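Local coordinates for malonyl-CoA-[acyl-carrier-protein] transacylase (Coxiella burnetii, PDB 3TQE), which probably transfers the malonyl group from malonyl-CoA to the holo form of acyl carrier protein, giving malonyl-ACP and releasing CoA, at residues G141-E144 with A145-E148; A183-M186 with A187-G191; L208-P211 with A212-L216. One frame throughout, in Å; residues are numbered along the deposited sequence.

Interaction 1 (G141-E144 with A145-E148); sequences GLNE and AEIE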
ATOM      1  N   GLY A 141      14.554   1.206  14.903  1.00 24.07           N
ATOM      2  CA  GLY A 141      15.039   1.371  16.269  1.00 25.38           C
ATOM      3  C   GLY A 141      15.062   2.767  16.844  1.00 26.72           C
ATOM      4  O   GLY A 141      15.487   2.952  18.008  1.00 29.19           O
ATOM      5  N   LEU A 142      14.620   3.758  16.074  1.00 26.19           N
ATOM      6  CA  LEU A 142      14.464   5.125  16.551  1.00 26.76           C
ATOM      7  C   LEU A 142      13.001   5.523  16.416  1.00 28.94           C
ATOM      8  O   LEU A 142      12.293   5.006  15.548  1.00 30.02           O
ATOM      9  CB  LEU A 142      15.307   6.100  15.727  1.00 26.26           C
ATOM     10  CG  LEU A 142      16.818   5.923  15.773  1.00 25.35           C
ATOM     11  CD1 LEU A 142      17.448   6.951  14.863  1.00 25.01           C
ATOM     12  CD2 LEU A 142      17.359   6.061  17.188  1.00 27.42           C
ATOM     13  N   ASN A 143      12.570   6.472  17.228  1.00 30.42           N
ATOM     14  CA  ASN A 143      11.193   6.937  17.116  1.00 32.13           C
ATOM     15  C   ASN A 143      11.072   8.066  16.104  1.00 32.22           C
ATOM     16  O   ASN A 143      12.077   8.568  15.575  1.00 29.85           O
ATOM     17  CB  ASN A 143      10.606   7.289  18.482  1.00 32.92           C
ATOM     18  CG  ASN A 143      11.339   8.402  19.170  1.00 34.71           C
ATOM     19  OD1 ASN A 143      11.552   9.474  18.605  1.00 36.48           O
ATOM     20  ND2 ASN A 143      11.686   8.178  20.427  1.00 40.29           N
ATOM     21  N   GLU A 144       9.840   8.434  15.785  1.00 32.75           N
ATOM     22  CA  GLU A 144       9.588   9.402  14.726  1.00 33.61           C
ATOM     23  C   GLU A 144      10.217  10.754  15.056  1.00 32.32           C
ATOM     24  O   GLU A 144      10.772  11.401  14.184  1.00 30.40           O
ATOM     25  CB  GLU A 144       8.081   9.568  14.467  1.00 35.08           C
ATOM     26  CG  GLU A 144       7.766  10.335  13.177  1.00 38.92           C
ATOM     27  CD  GLU A 144       6.296  10.754  13.027  1.00 43.77           C
ATOM     28  OE1 GLU A 144       5.394  10.081  13.586  1.00 46.22           O
ATOM     29  OE2 GLU A 144       6.051  11.766  12.325  1.00 46.95           O
ATOM     30  N   ALA A 145      10.112  11.182  16.307  1.00 31.34           N
ATOM     31  CA  ALA A 145      10.693  12.453  16.740  1.00 30.76           C
ATOM     32  C   ALA A 145      12.195  12.491  16.500  1.00 29.42           C
ATOM     33  O   ALA A 145      12.742  13.500  16.037  1.00 28.50           O
ATOM     34  CB  ALA A 145      10.403  12.683  18.206  1.00 31.59           C
ATOM     35  N   GLU A 146      12.851  11.393  16.847  1.00 28.25           N
ATOM     36  CA  GLU A 146      14.295  11.288  16.692  1.00 27.04           C
ATOM     37  C   GLU A 146      14.622  11.365  15.211  1.00 24.30           C
ATOM     38  O   GLU A 146      15.546  12.063  14.792  1.00 23.02           O
ATOM     39  CB  GLU A 146      14.785   9.980  17.296  1.00 28.11           C
ATOM     40  CG  GLU A 146      14.840  10.048  18.829  1.00 33.04           C
ATOM     41  CD  GLU A 146      15.041   8.698  19.507  1.00 38.10           C
ATOM     42  OE1 GLU A 146      14.475   7.677  19.033  1.00 39.93           O
ATOM     43  OE2 GLU A 146      15.755   8.671  20.542  1.00 43.05           O
ATOM     44  N   ILE A 147      13.832  10.667  14.414  1.00 22.00           N
ATOM     45  CA  ILE A 147      14.085  10.633  12.986  1.00 20.49           C
ATOM     46  C   ILE A 147      13.780  11.979  12.345  1.00 20.36           C
ATOM     47  O   ILE A 147      14.479  12.409  11.437  1.00 19.26           O
ATOM     48  CB  ILE A 147      13.324   9.481  12.305  1.00 19.95           C
ATOM     49  CG1 ILE A 147      13.909   8.145  12.776  1.00 21.75           C
ATOM     50  CG2 ILE A 147      13.381   9.584  10.775  1.00 20.75           C
ATOM     51  CD1 ILE A 147      13.056   6.952  12.498  1.00 22.65           C
ATOM     52  N   GLU A 148      12.717  12.645  12.774  1.00 21.61           N
ATOM     53  CA  GLU A 148      12.440  13.976  12.250  1.00 23.37           C
ATOM     54  C   GLU A 148      13.607  14.919  12.518  1.00 23.29           C
ATOM     55  O   GLU A 148      13.968  15.688  11.654  1.00 23.72           O
ATOM     56  CB  GLU A 148      11.179  14.558  12.873  1.00 25.15           C
ATOM     57  CG  GLU A 148       9.923  13.911  12.394  1.00 29.99           C
ATOM     58  CD  GLU A 148       8.684  14.422  13.134  1.00 36.69           C
ATOM     59  OE1 GLU A 148       8.827  15.082  14.192  1.00 41.90           O
ATOM     60  OE2 GLU A 148       7.559  14.169  12.652  1.00 42.33           O
TER
HETATM   61  O   HOH W   1      14.248   5.142  20.370  1.00 52.42           O
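The amide of Asn143 and the carboxylate of Glu146 lie face against face, their planes only 18° apart, with Glu146 OE1 sitting over Asn143 CG at 3.2 Å. At the edge of the amide, Asn143 OD1 accepts the backbone N-H of Glu146 at 2.9 Å, the donor tilted 21° from the carbonyl plane. In return, Glu146 OE1 takes the N-H of Asn143, also at 2.9 Å, in a nearly straight bond that meets the oxygen close to its C-O axis; a water donates to the same oxygen. A chi1 of 62° sets the Asn143 amide between its backbone N and carbonyl carbon, where OD1 can face the helix end.

A second pair of flat groups behaves differently. The carboxylates of Glu144 and Glu148 stand almost perpendicular, yet the two OE2 atoms, one from each residue, approach to 2.9 Å, a proximity that would probably raise the proton affinity of one acid. Backbone bonds from Ile147 N to Asn143 O and from Glu148 N to Glu144 O begin the regular helix. Behind them, Leu142 CB packs on Ile147 CG1 at 3.9 Å, and Ile147 continues onto strand 170-174. Reciprocal bonding between Asn143 and Glu146 is a capping box, and the flanking Leu142-Ile147 pair adds the hydrophobic staple that often accompanies one, here starting helix 144-155 after the short loop that follows strand 134-140.

Interaction 2 (A183-M186 with A187-G191); sequences ALNM and AKTEG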
ATOM      1  N   ALA A 183      21.259  11.154   6.350  1.00 12.34           N
ATOM      2  CA  ALA A 183      20.310  10.906   7.409  1.00 12.71           C
ATOM      3  C   ALA A 183      20.448   9.493   7.950  1.00 12.90           C
ATOM      4  O   ALA A 183      20.367   9.275   9.168  1.00 14.30           O
ATOM      5  CB  ALA A 183      18.903  11.126   6.904  1.00 13.88           C
ATOM      6  N   LEU A 184      20.611   8.524   7.070  1.00 12.70           N
ATOM      7  CA  LEU A 184      20.760   7.157   7.519  1.00 13.53           C
ATOM      8  C   LEU A 184      22.016   7.021   8.345  1.00 14.31           C
ATOM      9  O   LEU A 184      22.037   6.336   9.366  1.00 15.63           O
ATOM     10  CB  LEU A 184      20.806   6.197   6.341  1.00 13.10           C
ATOM     11  CG  LEU A 184      19.539   6.058   5.527  1.00 14.35           C
ATOM     12  CD1 LEU A 184      19.795   5.201   4.293  1.00 15.71           C
ATOM     13  CD2 LEU A 184      18.362   5.554   6.367  1.00 15.83           C
ATOM     14  N   ASN A 185      23.078   7.684   7.911  1.00 14.40           N
ATOM     15  CA  ASN A 185      24.302   7.588   8.681  1.00 15.22           C
ATOM     16  C   ASN A 185      24.148   8.222  10.061  1.00 16.70           C
ATOM     17  O   ASN A 185      24.615   7.673  11.055  1.00 17.72           O
ATOM     18  CB  ASN A 185      25.450   8.214   7.891  1.00 15.59           C
ATOM     19  CG  ASN A 185      26.776   7.728   8.363  1.00 15.73           C
ATOM     20  OD1 ASN A 185      27.056   6.530   8.361  1.00 20.13           O
ATOM     21  ND2 ASN A 185      27.581   8.620   8.777  1.00 16.85           N
HETATM   22  N   MSE A 186      23.454   9.359  10.136  1.00 16.53           N
HETATM   23  CA  MSE A 186      23.166   9.970  11.425  1.00 18.38           C
HETATM   24  C   MSE A 186      22.298   9.075  12.275  1.00 18.66           C
HETATM   25  O   MSE A 186      22.468   9.006  13.481  1.00 19.83           O
HETATM   26  CB  MSE A 186      22.459  11.286  11.258  1.00 20.15           C
HETATM   27  CG  MSE A 186      23.273  12.348  10.766  1.00 23.12           C
HETATM   28 SE   MSE A 186      22.308  14.014  10.852  1.00 31.50          SE
HETATM   29  CE  MSE A 186      23.535  14.969   9.799  1.00 28.32           C
ATOM     30  N   ALA A 187      21.345   8.390  11.663  1.00 17.88           N
ATOM     31  CA  ALA A 187      20.487   7.512  12.442  1.00 18.48           C
ATOM     32  C   ALA A 187      21.303   6.417  13.096  1.00 19.96           C
ATOM     33  O   ALA A 187      21.084   6.082  14.246  1.00 21.26           O
ATOM     34  CB  ALA A 187      19.399   6.926  11.569  1.00 18.22           C
ATOM     35  N   LYS A 188      22.258   5.865  12.362  1.00 21.07           N
ATOM     36  CA  LYS A 188      23.146   4.856  12.915  1.00 23.41           C
ATOM     37  C   LYS A 188      23.945   5.437  14.057  1.00 24.11           C
ATOM     38  O   LYS A 188      24.085   4.796  15.121  1.00 25.12           O
ATOM     39  CB  LYS A 188      24.073   4.344  11.825  1.00 24.22           C
ATOM     40  CG  LYS A 188      23.506   3.169  11.098  1.00 29.39           C
ATOM     41  CD  LYS A 188      23.625   1.945  12.013  1.00 33.80           C
ATOM     42  CE  LYS A 188      23.349   0.663  11.311  1.00 37.27           C
ATOM     43  NZ  LYS A 188      23.252  -0.449  12.290  1.00 38.90           N
ATOM     44  N   THR A 189      24.416   6.665  13.868  1.00 24.41           N
ATOM     45  CA  THR A 189      25.169   7.375  14.881  1.00 26.35           C
ATOM     46  C   THR A 189      24.355   7.557  16.161  1.00 27.39           C
ATOM     47  O   THR A 189      24.878   7.443  17.271  1.00 29.08           O
ATOM     48  CB  THR A 189      25.700   8.708  14.327  1.00 26.04           C
ATOM     49  OG1 THR A 189      26.414   8.456  13.103  1.00 26.39           O
ATOM     50  CG2 THR A 189      26.629   9.371  15.306  1.00 28.45           C
ATOM     51  N   GLU A 190      23.046   7.754  16.006  1.00 26.98           N
ATOM     52  CA  GLU A 190      22.130   7.937  17.139  1.00 28.52           C
ATOM     53  C   GLU A 190      21.570   6.625  17.714  1.00 28.12           C
ATOM     54  O   GLU A 190      20.719   6.646  18.623  1.00 29.15           O
ATOM     55  CB  GLU A 190      20.983   8.859  16.716  1.00 29.44           C
ATOM     56  CG  GLU A 190      21.404  10.277  16.357  1.00 33.22           C
ATOM     57  CD  GLU A 190      21.968  11.079  17.520  1.00 39.50           C
ATOM     58  OE1 GLU A 190      21.260  11.227  18.541  1.00 43.21           O
ATOM     59  OE2 GLU A 190      23.116  11.587  17.404  1.00 44.16           O
ATOM     60  N   GLY A 191      22.012   5.489  17.190  1.00 26.88           N
ATOM     61  CA  GLY A 191      21.665   4.195  17.749  1.00 27.50           C
ATOM     62  C   GLY A 191      20.644   3.346  17.021  1.00 26.50           C
ATOM     63  O   GLY A 191      20.196   2.318  17.536  1.00 27.23           O
TER
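Asn185 and Thr189, one helical turn apart, supply the side-chain hydrogen bond here: Thr189 OG1 donates to Asn185 O at 2.8 Å. The hydroxyl is placed by a chi1 of -53°, which turns OG1 back beside its own backbone N and toward the preceding turn. It meets the carbonyl from above its plane, 36° out, while Thr189 N arrives at Asn185 O from the opposite face at 3.0 Å. One carbonyl oxygen is thus gripped twice, and a polar side chain near the helix end is satisfied by the backbone.

The main-chain bonds show the helix running normally and then stopping. Ala187 N to Ala183 O and Lys188 N to Leu184 O keep the four-residue spacing, and Glu190 N still reaches Met186 O at 2.9 Å. Gly191 then adopts a positive phi of 105°, with Gly191 N to Lys188 O at 3.0 Å as one of the two bonds back into the last turn of a Schellman motif. The remaining approaches are of side-chain carbons lying against carbonyl oxygens of the preceding turn: Ala187 CB rests 3.5 Å from Leu184 O, and Glu190 CG, beside its own backbone N, lies 3.3 Å from Met186 O.

Beyond the turn, Lys188 NZ is hydrogen-bonded to Lys193 O, linking the helix end to the approach to strand 194-197. Met186, present as selenomethionine, packs with Ala187 against Ile150 of helix 144-155, whereas Leu184 leans on Ile139, Ile173 and Ala195, so that helix 177-189 lies beside helix 144-155, both packed on the mixed sheet, with strands 134-140, 170-174 and 194-197 beneath Leu184 and its neighbours.

Interaction 3 (L208-P211 with A212-L216); sequences LMQP and AADRL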
ATOM      1  N   LEU A 208       9.422  15.829  -3.275  1.00 16.85           N
ATOM      2  CA  LEU A 208       9.948  15.551  -4.603  1.00 16.96           C
ATOM      3  C   LEU A 208       8.933  14.932  -5.543  1.00 16.25           C
ATOM      4  O   LEU A 208       9.128  14.937  -6.746  1.00 16.29           O
ATOM      5  CB  LEU A 208      11.167  14.651  -4.536  1.00 17.23           C
ATOM      6  CG  LEU A 208      12.332  15.257  -3.771  1.00 17.27           C
ATOM      7  CD1 LEU A 208      13.465  14.273  -3.810  1.00 19.06           C
ATOM      8  CD2 LEU A 208      12.732  16.609  -4.373  1.00 19.33           C
HETATM    9  N   MSE A 209       7.843  14.407  -4.991  1.00 14.05           N
HETATM   10  CA  MSE A 209       6.789  13.867  -5.811  1.00 14.25           C
HETATM   11  C   MSE A 209       5.824  14.928  -6.305  1.00 13.86           C
HETATM   12  O   MSE A 209       4.895  14.606  -7.034  1.00 14.27           O
HETATM   13  CB  MSE A 209       6.024  12.815  -5.032  1.00 14.12           C
HETATM   14  CG  MSE A 209       6.728  11.533  -4.820  1.00 16.89           C
HETATM   15 SE   MSE A 209       7.245  10.576  -6.442  1.00 18.12          SE
HETATM   16  CE  MSE A 209       9.091  11.133  -6.486  1.00 19.18           C
ATOM     17  N   GLN A 210       6.023  16.198  -5.944  1.00 14.29           N
ATOM     18  CA  GLN A 210       5.051  17.184  -6.343  1.00 15.78           C
ATOM     19  C   GLN A 210       4.792  17.217  -7.867  1.00 15.81           C
ATOM     20  O   GLN A 210       3.658  17.356  -8.282  1.00 16.18           O
ATOM     21  CB  GLN A 210       5.419  18.563  -5.828  1.00 17.18           C
ATOM     22  CG  GLN A 210       4.316  19.582  -6.034  1.00 19.92           C
ATOM     23  CD  GLN A 210       3.043  19.277  -5.252  1.00 22.80           C
ATOM     24  OE1 GLN A 210       3.084  18.996  -4.059  1.00 26.64           O
ATOM     25  NE2 GLN A 210       1.899  19.332  -5.940  1.00 28.13           N
ATOM     26  N   PRO A 211       5.820  17.058  -8.702  1.00 16.45           N
ATOM     27  CA  PRO A 211       5.516  17.078 -10.135  1.00 17.63           C
ATOM     28  C   PRO A 211       4.589  15.948 -10.543  1.00 16.78           C
ATOM     29  O   PRO A 211       3.747  16.112 -11.417  1.00 18.10           O
ATOM     30  CB  PRO A 211       6.886  16.889 -10.777  1.00 18.76           C
ATOM     31  CG  PRO A 211       7.838  17.389  -9.760  1.00 19.58           C
ATOM     32  CD  PRO A 211       7.269  17.055  -8.441  1.00 17.63           C
ATOM     33  N   ALA A 212       4.749  14.791  -9.916  1.00 14.67           N
ATOM     34  CA  ALA A 212       3.876  13.662 -10.184  1.00 13.90           C
ATOM     35  C   ALA A 212       2.478  13.921  -9.669  1.00 14.46           C
ATOM     36  O   ALA A 212       1.508  13.557 -10.310  1.00 14.94           O
ATOM     37  CB  ALA A 212       4.439  12.421  -9.533  1.00 14.30           C
ATOM     38  N   ALA A 213       2.383  14.531  -8.510  1.00 15.07           N
ATOM     39  CA  ALA A 213       1.104  14.837  -7.917  1.00 15.52           C
ATOM     40  C   ALA A 213       0.331  15.783  -8.832  1.00 16.06           C
ATOM     41  O   ALA A 213      -0.873  15.634  -9.024  1.00 16.80           O
ATOM     42  CB  ALA A 213       1.284  15.446  -6.566  1.00 16.63           C
ATOM     43  N   ASP A 214       1.022  16.766  -9.391  1.00 17.02           N
ATOM     44  CA  ASP A 214       0.370  17.713 -10.271  1.00 18.60           C
ATOM     45  C   ASP A 214      -0.197  17.017 -11.491  1.00 18.42           C
ATOM     46  O   ASP A 214      -1.296  17.337 -11.938  1.00 19.99           O
ATOM     47  CB  ASP A 214       1.330  18.796 -10.704  1.00 20.24           C
ATOM     48  CG  ASP A 214       1.750  19.713  -9.550  1.00 24.38           C
ATOM     49  OD1 ASP A 214       1.101  19.707  -8.486  1.00 29.01           O
ATOM     50  OD2 ASP A 214       2.754  20.440  -9.723  1.00 30.57           O
ATOM     51  N   ARG A 215       0.538  16.059 -12.025  1.00 15.85           N
ATOM     52  CA  ARG A 215       0.087  15.319 -13.186  1.00 15.88           C
ATOM     53  C   ARG A 215      -1.058  14.403 -12.827  1.00 15.56           C
ATOM     54  O   ARG A 215      -2.074  14.347 -13.532  1.00 16.17           O
ATOM     55  CB  ARG A 215       1.229  14.547 -13.806  1.00 15.77           C
ATOM     56  CG  ARG A 215       2.278  15.457 -14.387  1.00 18.54           C
ATOM     57  CD  ARG A 215       3.465  14.672 -14.824  1.00 21.21           C
ATOM     58  NE  ARG A 215       3.229  13.961 -16.068  1.00 22.23           N
ATOM     59  CZ  ARG A 215       4.061  13.072 -16.607  1.00 22.41           C
ATOM     60  NH1 ARG A 215       5.196  12.742 -15.995  1.00 21.58           N
ATOM     61  NH2 ARG A 215       3.746  12.504 -17.773  1.00 24.75           N
ATOM     62  N   LEU A 216      -0.915  13.692 -11.720  1.00 14.12           N
ATOM     63  CA  LEU A 216      -1.962  12.763 -11.343  1.00 14.34           C
ATOM     64  C   LEU A 216      -3.250  13.491 -11.016  1.00 15.00           C
ATOM     65  O   LEU A 216      -4.328  12.939 -11.217  1.00 14.94           O
ATOM     66  CB  LEU A 216      -1.513  11.897 -10.171  1.00 14.30           C
ATOM     67  CG  LEU A 216      -2.381  10.641  -9.969  1.00 16.85           C
ATOM     68  CD1 LEU A 216      -2.272   9.691 -11.178  1.00 18.61           C
ATOM     69  CD2 LEU A 216      -1.947   9.991  -8.685  1.00 18.76           C
TER
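Gln210 and Asp214 form a side-chain hydrogen bond across one turn, at the very start of helix 210-220, just after the 3-10 segment that holds Met209. Gln210 NE2 donates to Asp214 OD1 at 2.7 Å. The acceptor lies almost in the amide plane, only 3° out of it, but the donor comes from above the carboxylate, whose plane is 48° from that of the amide. With CG anti to the backbone N and a bend at chi2 (64°), the Gln210 chain reaches forward along the helix, toward the next turn and its partner.

Underneath, Met209 O receives Ala213 N at 2.9 Å and, in a weak, strongly bent bond, Ala212 N as well. Asp214 N adds a bond to Gln210 O. Pro211 has no N-H, which costs nothing in the first turn, where backbone N-H groups lack a preceding helical carbonyl as partner; its own oxygen accepts Arg215 N at a longer 3.3 Å.

Met209, a selenomethionine, is about 6 Å from the predicted active-site His205, side chain to side chain, and packs on Met125 and Ala128 of helix 111-128. Arg215 makes a salt bridge to Glu127 of that same helix, while Ala213 meets Ile252 of helix 244-254.

How the interactions relate
Read from the N terminus, the three contacts follow in series, and none nests within or crosses another; each closes a single turn of the backbone. Interaction 1 opens helix 144-155 and interaction 2 ends helix 177-189, both beside the mixed sheet. They touch: Leu142 CD2 lies 3.7 Å from Glu190 O, so the start of one helix abuts the end of the other, with the contact centres about 10 Å apart. Interaction 3 belongs to a different part of the fold, among helices 111-128 and 244-254 near the predicted active site. Its nearest atoms remain about 12 Å from interaction 2 and about 15 Å from interaction 1.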